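Local coordinates for AztD protein (Citrobacter koseri, PDB 6CMK) that acts as a periplasmic zinc chaperone that binds zinc ions and passes one directly to the solute-binding protein AztC of the AztABCD transport system, at residues R337-D340 with P341-M344; P307-K311 with F312-F316; P249-K252 with T253-E256. One frame throughout, in Å; residues are numbered along the deposited sequence. Where two conformers were deposited one is given.

Contact 1 of 3, residues R337-D340 with P341-M344; sequences RVTD and PYSM. With EDO (1,2-ethanediol), chain L.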
loop_
_atom_site.group_PDB
_atom_site.type_symbol
_atom_site.label_atom_id
_atom_site.label_comp_id
_atom_site.label_asym_id
_atom_site.label_seq_id
_atom_site.Cartn_x
_atom_site.Cartn_y
_atom_site.Cartn_z
ATOM N N ARG B 337 18.887 11.622 25.122
ATOM C CA ARG B 337 18.914 10.665 26.221
ATOM C C ARG B 337 17.490 10.284 26.609
ATOM O O ARG B 337 16.649 11.157 26.844
ATOM C CB ARG B 337 19.652 11.258 27.421
ATOM C CG ARG B 337 19.769 10.310 28.596
ATOM C CD ARG B 337 20.853 10.763 29.565
ATOM N NE ARG B 337 22.173 10.544 28.987
ATOM C CZ ARG B 337 22.758 9.352 28.906
ATOM N NH1 ARG B 337 22.144 8.271 29.379
ATOM N NH2 ARG B 337 23.958 9.238 28.355
ATOM N N VAL B 338 17.222 8.978 26.683
ATOM C CA VAL B 338 15.896 8.462 26.990
ATOM C C VAL B 338 15.877 7.645 28.275
ATOM O O VAL B 338 14.934 7.755 29.066
ATOM C CB VAL B 338 15.354 7.627 25.811
ATOM C CG1 VAL B 338 14.004 6.999 26.163
ATOM C CG2 VAL B 338 15.256 8.503 24.574
ATOM N N THR B 339 16.885 6.797 28.494
ATOM C CA THR B 339 16.967 5.979 29.696
ATOM C C THR B 339 18.339 6.174 30.340
ATOM O O THR B 339 19.238 6.802 29.768
ATOM C CB THR B 339 16.715 4.489 29.380
ATOM O OG1 THR B 339 17.780 3.961 28.589
ATOM C CG2 THR B 339 15.391 4.281 28.620
ATOM N N ASP B 340 18.494 5.662 31.564
ATOM C CA ASP B 340 19.833 5.461 32.093
ATOM C C ASP B 340 20.586 4.496 31.183
ATOM O O ASP B 340 19.973 3.734 30.435
ATOM C CB ASP B 340 19.791 4.897 33.510
ATOM C CG ASP B 340 19.429 5.941 34.550
ATOM O OD1 ASP B 340 19.848 7.110 34.408
ATOM O OD2 ASP B 340 18.728 5.583 35.519
ATOM N N PRO B 341 21.918 4.496 31.238
ATOM C CA PRO B 341 22.670 3.530 30.435
ATOM C C PRO B 341 22.249 2.100 30.734
ATOM O O PRO B 341 21.872 1.757 31.858
ATOM C CB PRO B 341 24.126 3.780 30.846
ATOM C CG PRO B 341 24.149 5.169 31.339
ATOM C CD PRO B 341 22.813 5.392 31.992
ATOM N N TYR B 342 22.303 1.273 29.701
ATOM C CA TYR B 342 22.205 -0.176 29.811
ATOM C C TYR B 342 23.503 -0.756 29.246
ATOM O O TYR B 342 23.498 -1.368 28.175
ATOM C CB TYR B 342 20.982 -0.716 29.046
ATOM C CG TYR B 342 19.606 -0.599 29.695
ATOM C CD1 TYR B 342 18.909 0.610 29.726
ATOM C CD2 TYR B 342 18.964 -1.729 30.194
ATOM C CE1 TYR B 342 17.627 0.688 30.279
ATOM C CE2 TYR B 342 17.696 -1.656 30.750
ATOM C CZ TYR B 342 17.031 -0.452 30.790
ATOM O OH TYR B 342 15.764 -0.414 31.338
ATOM N N SER B 343 24.618 -0.522 29.942
ATOM C CA SER B 343 25.917 -1.003 29.480
ATOM C C SER B 343 25.875 -2.515 29.285
ATOM O O SER B 343 25.606 -3.256 30.230
ATOM C CB SER B 343 26.997 -0.625 30.495
ATOM O OG SER B 343 28.267 -1.118 30.109
ATOM N N MET B 344 26.140 -2.985 28.066
ATOM C CA MET B 344 25.900 -4.399 27.794
ATOM C C MET B 344 27.113 -5.287 28.048
ATOM O O MET B 344 26.939 -6.497 28.241
ATOM C CB MET B 344 25.382 -4.616 26.357
ATOM C CG MET B 344 25.974 -3.786 25.215
ATOM S SD MET B 344 24.710 -3.245 24.024
ATOM C CE MET B 344 23.679 -4.705 23.794
HETATM C C1 EDO L . 15.942 11.273 30.508
HETATM O O1 EDO L . 16.319 12.635 30.274
HETATM C C2 EDO L . 16.943 10.614 31.450
HETATM O O2 EDO L . 16.648 9.218 31.563
#
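The loop that follows strand 331-337, an outermost strand of its sheet, brings Thr339 to the edge of the Tyr342 ring. Thr339 OG1 lies near the ring plane, 3.7 Å from Tyr342 CE1, and the two side chains cross at about a right angle. A chi1 of 68° swings Thr339 OG1 between the backbone N and the carbonyl carbon, from where it also donates a hydrogen bond to Asp340 O (2.9 Å). The hydroxyl meets this carbonyl at 136° about the oxygen, tilted 30° from the carbonyl plane. Asp340 O, besides accepting the Thr339 hydroxyl, lies 3.4 Å from Tyr342 CD1, oblique to the ring. The protein is a beta propeller, and this loop carries the chain from the sheet containing strand 331-337 to the next sheet, which begins with strand 355-358. Tyr342 spans that junction: its OH is hydrogen-bonded to Asp366 OD1 and Leu368 N, both on the side of the following sheet, while its backbone is hydrogen-bonded to that of Glu318, in the link between strands 312-317 and 321-326 of the preceding sheet. In one of its two modelled conformers, Arg337 bends at chi3 and brings NH1 alongside the loop, so its bonds are less certain. There Arg337 NH1 makes a weak bond to Thr339 O (3.3 Å) and lies 3.9 Å from Pro341 CD; its stronger partner is Asp319 O. The trans peptide puts Pro341 CD 3.4 Å from Asp340 CB, a spacing set by covalent geometry. Lacking an N-H, the proline contributes ring carbons rather than a donor here. A 1,2-ethanediol molecule, probably from the crystallisation liquor, sits on the Arg337 side, its O2 weakly bonded to Val338 O at 3.4 Å.

Contact 2 of 3, residues P307-K311 with F312-F316; sequences PVRAK and FAYVF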
loop_
_atom_site.group_PDB
_atom_site.type_symbol
_atom_site.label_atom_id
_atom_site.label_comp_id
_atom_site.label_asym_id
_atom_site.label_seq_id
_atom_site.Cartn_x
_atom_site.Cartn_y
_atom_site.Cartn_z
ATOM N N PRO B 307 8.393 3.851 9.697
ATOM C CA PRO B 307 7.549 3.489 8.549
ATOM C C PRO B 307 6.799 4.661 7.958
ATOM O O PRO B 307 6.387 4.587 6.792
ATOM C CB PRO B 307 6.577 2.464 9.146
ATOM C CG PRO B 307 6.491 2.823 10.593
ATOM C CD PRO B 307 7.832 3.378 10.974
ATOM N N VAL B 308 6.614 5.730 8.723
ATOM C CA VAL B 308 5.861 6.900 8.286
ATOM C C VAL B 308 6.769 7.928 7.620
ATOM O O VAL B 308 6.440 8.469 6.560
ATOM C CB VAL B 308 5.108 7.501 9.496
ATOM C CG1 VAL B 308 4.372 8.778 9.097
ATOM C CG2 VAL B 308 4.132 6.500 10.078
ATOM N N ARG B 309 7.910 8.238 8.242
ATOM C CA ARG B 309 8.902 9.153 7.681
ATOM C C ARG B 309 10.026 8.299 7.099
ATOM O O ARG B 309 10.989 7.942 7.776
ATOM C CB ARG B 309 9.397 10.136 8.737
ATOM C CG ARG B 309 8.306 11.060 9.264
ATOM C CD ARG B 309 8.506 11.390 10.739
ATOM N NE ARG B 309 8.142 10.221 11.539
ATOM C CZ ARG B 309 6.909 9.951 11.959
ATOM N NH1 ARG B 309 5.901 10.796 11.711
ATOM N NH2 ARG B 309 6.686 8.846 12.651
ATOM N N ALA B 310 9.907 7.991 5.811
ATOM C CA ALA B 310 10.783 7.011 5.181
ATOM C C ALA B 310 12.254 7.404 5.182
ATOM O O ALA B 310 13.103 6.528 5.007
ATOM C CB ALA B 310 10.348 6.773 3.733
ATOM N N LYS B 311 12.587 8.684 5.327
ATOM C CA LYS B 311 13.992 9.051 5.295
ATOM C C LYS B 311 14.728 8.732 6.595
ATOM O O LYS B 311 15.942 8.935 6.650
ATOM C CB LYS B 311 14.143 10.540 4.982
ATOM C CG LYS B 311 13.570 11.475 6.026
ATOM C CD LYS B 311 14.099 12.893 5.872
ATOM C CE LYS B 311 13.852 13.471 4.488
ATOM N NZ LYS B 311 15.049 14.191 3.985
ATOM N N PHE B 312 14.042 8.239 7.624
ATOM C CA PHE B 312 14.638 8.101 8.947
ATOM C C PHE B 312 14.566 6.667 9.457
ATOM O O PHE B 312 13.640 5.912 9.137
ATOM C CB PHE B 312 13.954 9.029 9.951
ATOM C CG PHE B 312 14.247 10.483 9.713
ATOM C CD1 PHE B 312 15.541 10.955 9.807
ATOM C CD2 PHE B 312 13.237 11.370 9.387
ATOM C CE1 PHE B 312 15.830 12.284 9.582
ATOM C CE2 PHE B 312 13.517 12.705 9.160
ATOM C CZ PHE B 312 14.817 13.162 9.259
ATOM N N ALA B 313 15.566 6.311 10.268
ATOM C CA ALA B 313 15.539 5.123 11.111
ATOM C C ALA B 313 16.074 5.528 12.478
ATOM O O ALA B 313 16.579 6.633 12.659
ATOM C CB ALA B 313 16.371 3.976 10.532
ATOM N N TYR B 314 15.950 4.637 13.449
ATOM C CA TYR B 314 16.394 4.937 14.807
ATOM C C TYR B 314 17.252 3.810 15.357
ATOM O O TYR B 314 16.957 2.637 15.146
ATOM C CB TYR B 314 15.199 5.170 15.744
ATOM C CG TYR B 314 14.265 6.174 15.157
ATOM C CD1 TYR B 314 14.645 7.502 15.039
ATOM C CD2 TYR B 314 13.041 5.789 14.650
ATOM C CE1 TYR B 314 13.807 8.415 14.447
ATOM C CE2 TYR B 314 12.201 6.690 14.062
ATOM C CZ TYR B 314 12.584 8.000 13.971
ATOM O OH TYR B 314 11.737 8.901 13.368
ATOM N N VAL B 315 18.321 4.183 16.057
ATOM C CA VAL B 315 19.178 3.233 16.760
ATOM C C VAL B 315 19.223 3.637 18.222
ATOM O O VAL B 315 19.412 4.817 18.540
ATOM C CB VAL B 315 20.603 3.191 16.183
ATOM C CG1 VAL B 315 21.357 1.982 16.741
ATOM C CG2 VAL B 315 20.592 3.174 14.675
ATOM N N PHE B 316 19.048 2.665 19.107
ATOM C CA PHE B 316 19.229 2.885 20.535
ATOM C C PHE B 316 20.573 2.302 20.945
ATOM O O PHE B 316 20.919 1.187 20.546
ATOM C CB PHE B 316 18.106 2.233 21.347
ATOM C CG PHE B 316 18.034 2.716 22.770
ATOM C CD1 PHE B 316 18.727 2.069 23.770
ATOM C CD2 PHE B 316 17.280 3.827 23.093
ATOM C CE1 PHE B 316 18.668 2.520 25.076
ATOM C CE2 PHE B 316 17.215 4.283 24.392
ATOM C CZ PHE B 316 17.913 3.628 25.385
HETATM O O HOH W 1 13.116 4.805 6.681
#
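The backbone makes a type I beta turn from Arg309 to Phe312, closed by Phe312 N donating to Arg309 O over 3.1 Å at an N-H...O angle of 157°. It belongs to the connection between strands 300-305 and 312-317, neighbouring antiparallel strands of one beta-propeller blade, and Phe312 N opens the second of them. The main side-chain interaction is a CH-pi contact: Lys311 CG lies 3.6 Å from the centroid of the Phe312 ring, 24° off the ring normal. The lysine's chi1 of 64° starts its chain alongside the phenylalanine, and Lys311 CD continues over the same ring, 3.3 Å from Phe312 CE2, so it is the aliphatic part of the lysine that covers this face. Arg309 comes from another direction, its CB lying at the ring edge, 4.1 Å from Phe312 CD2. Arg309 NE passes 4.2 Å from Tyr314 OH, and the two are not bonded to each other but to a common partner: Arg309 NE forms a salt bridge with Asp306 OD2, the same oxygen to which Tyr314 OH is hydrogen-bonded. Asn360 OD1 and Asp359 O take NH1 and NH2, tying the arginine to the following blade. On the side of Pro307, the loop meets a second copy of the protein, whose Ser343 OG is hydrogen-bonded to Pro307 O. A water donates to Phe312 O at 2.7 Å; its apparent bond to Ala310 O, 2.4 Å, is doubtfully short.

Contact 3 of 3, residues P249-K252 with T253-E256; sequences PYAK and TLPE. With EDO (1,2-ethanediol), chain K.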
loop_
_atom_site.group_PDB
_atom_site.type_symbol
_atom_site.label_atom_id
_atom_site.label_comp_id
_atom_site.label_asym_id
_atom_site.label_seq_id
_atom_site.Cartn_x
_atom_site.Cartn_y
_atom_site.Cartn_z
ATOM N N PRO B 249 28.224 -8.646 -2.392
ATOM C CA PRO B 249 29.308 -8.665 -1.402
ATOM C C PRO B 249 29.451 -7.322 -0.711
ATOM O O PRO B 249 29.146 -6.272 -1.280
ATOM C CB PRO B 249 30.553 -9.002 -2.228
ATOM C CG PRO B 249 30.214 -8.640 -3.620
ATOM C CD PRO B 249 28.725 -8.748 -3.773
ATOM N N TYR B 250 29.913 -7.366 0.542
ATOM C CA TYR B 250 30.219 -6.134 1.250
ATOM C C TYR B 250 31.186 -5.297 0.426
ATOM O O TYR B 250 32.174 -5.809 -0.108
ATOM C CB TYR B 250 30.831 -6.424 2.623
ATOM C CG TYR B 250 29.895 -7.162 3.548
ATOM C CD1 TYR B 250 28.715 -6.576 3.975
ATOM C CD2 TYR B 250 30.183 -8.442 3.986
ATOM C CE1 TYR B 250 27.845 -7.243 4.812
ATOM C CE2 TYR B 250 29.322 -9.117 4.827
ATOM C CZ TYR B 250 28.151 -8.518 5.238
ATOM O OH TYR B 250 27.280 -9.188 6.074
ATOM N N ALA B 251 30.891 -4.002 0.332
ATOM C CA ALA B 251 31.762 -3.069 -0.368
ATOM C C ALA B 251 33.191 -3.176 0.142
ATOM O O ALA B 251 33.434 -3.357 1.340
ATOM C CB ALA B 251 31.248 -1.639 -0.192
ATOM N N LYS B 252 34.142 -3.054 -0.786
ATOM C CA LYS B 252 35.556 -3.126 -0.453
ATOM C C LYS B 252 36.025 -1.893 0.301
ATOM O O LYS B 252 37.110 -1.915 0.892
ATOM C CB LYS B 252 36.366 -3.305 -1.736
ATOM C CG LYS B 252 35.987 -4.552 -2.521
ATOM C CD LYS B 252 36.409 -5.813 -1.799
ATOM C CE LYS B 252 37.879 -6.069 -2.009
ATOM N NZ LYS B 252 38.442 -6.974 -0.969
ATOM N N THR B 253 35.229 -0.827 0.286
ATOM C CA THR B 253 35.495 0.379 1.053
ATOM C C THR B 253 35.125 0.237 2.521
ATOM O O THR B 253 35.417 1.146 3.304
ATOM C CB THR B 253 34.718 1.546 0.454
ATOM O OG1 THR B 253 33.330 1.199 0.368
ATOM C CG2 THR B 253 35.246 1.876 -0.932
ATOM N N LEU B 254 34.487 -0.863 2.912
ATOM C CA LEU B 254 34.150 -1.040 4.314
ATOM C C LEU B 254 35.329 -1.621 5.082
ATOM O O LEU B 254 36.144 -2.360 4.521
ATOM C CB LEU B 254 32.958 -1.970 4.468
ATOM C CG LEU B 254 31.615 -1.433 3.991
ATOM C CD1 LEU B 254 30.601 -2.555 3.993
ATOM C CD2 LEU B 254 31.147 -0.286 4.868
ATOM N N PRO B 255 35.433 -1.306 6.374
ATOM C CA PRO B 255 36.425 -1.977 7.222
ATOM C C PRO B 255 36.019 -3.420 7.458
ATOM O O PRO B 255 34.964 -3.843 6.975
ATOM C CB PRO B 255 36.397 -1.146 8.511
ATOM C CG PRO B 255 34.993 -0.622 8.570
ATOM C CD PRO B 255 34.565 -0.400 7.145
ATOM N N GLU B 256 36.823 -4.186 8.189
ATOM C CA GLU B 256 36.475 -5.581 8.419
ATOM C C GLU B 256 35.229 -5.679 9.291
ATOM O O GLU B 256 35.029 -4.891 10.218
ATOM C CB GLU B 256 37.638 -6.351 9.055
ATOM C CG GLU B 256 38.390 -5.658 10.185
ATOM C CD GLU B 256 39.661 -6.400 10.556
ATOM O OE1 GLU B 256 39.901 -6.619 11.764
ATOM O OE2 GLU B 256 40.417 -6.776 9.634
HETATM C C1 EDO K . 35.614 -6.379 2.613
HETATM O O1 EDO K . 34.496 -5.500 2.447
HETATM C C2 EDO K . 35.112 -7.807 2.797
HETATM O O2 EDO K . 35.685 -8.365 3.984
#
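A type I beta turn runs from Ala251 to Leu254 in the surface loop between strand 244-249 and strand 262-264. Its closing bond goes from Leu254 N to Ala251 O, 3.1 Å long and fairly straight at 162° about the hydrogen. Ala251 O has a second donor in O1 of a 1,2-ethanediol molecule at 2.6 Å, probably a remnant of the crystallisation liquor. Beside the turn, Ala251 CB faces two residues of the second half. Thr253 OG1, placed between its own backbone N and carbonyl carbon by a chi1 of 54°, lies 3.6 Å from Ala251 CB, a van der Waals contact. Leu254 CG is 4.2 Å from the same Ala251 CB. Leu254 CD1 lies 4.1 Å from Tyr250 CB and 3.9 Å from Ala251 N, so one methyl branch lies along the start of the turn. Leu254 and Tyr250 both pack on Ile281, and further apolar cover comes from Leu293 against Leu254 and Phe291 against Tyr250. The phenol reaches away from the turn: Tyr250 OH is hydrogen-bonded to Cys229 O, at one end of the Cys212-Cys229 disulfide, and to Thr259 N. The Tyr250 side chain is about 9 Å from that of His216, part of the first high-affinity zinc site, so it is near that site, whose ligands are His126, His169 and His216. The turn sits in a connection between successive sheets of the beta propeller, its Tyr250 and Leu254 packed on strands 279-283 and 291-295 of the next sheet.

In the fold
Contacts 1 and 2 involve the same blade: contact 2 lies where strand 312-317 begins, contact 1 where strand 331-337 ends. Though their centres are 20 Å apart, they touch, with Thr339 OG1 3.2 Å from Phe316 CZ. Contact 3 belongs to an earlier blade junction, its nearest atoms about 15 Å from contact 2 and about 17 Å from contact 1. It is a surface contact, whereas the other two are partly buried. Contacts 2 and 3 each contain a type I turn of their own; contact 1 has no hydrogen bond between its segments. Contact 2 adds CH-pi packing and a salt bridge to Asp306, while contact 3 relies on aliphatic packing.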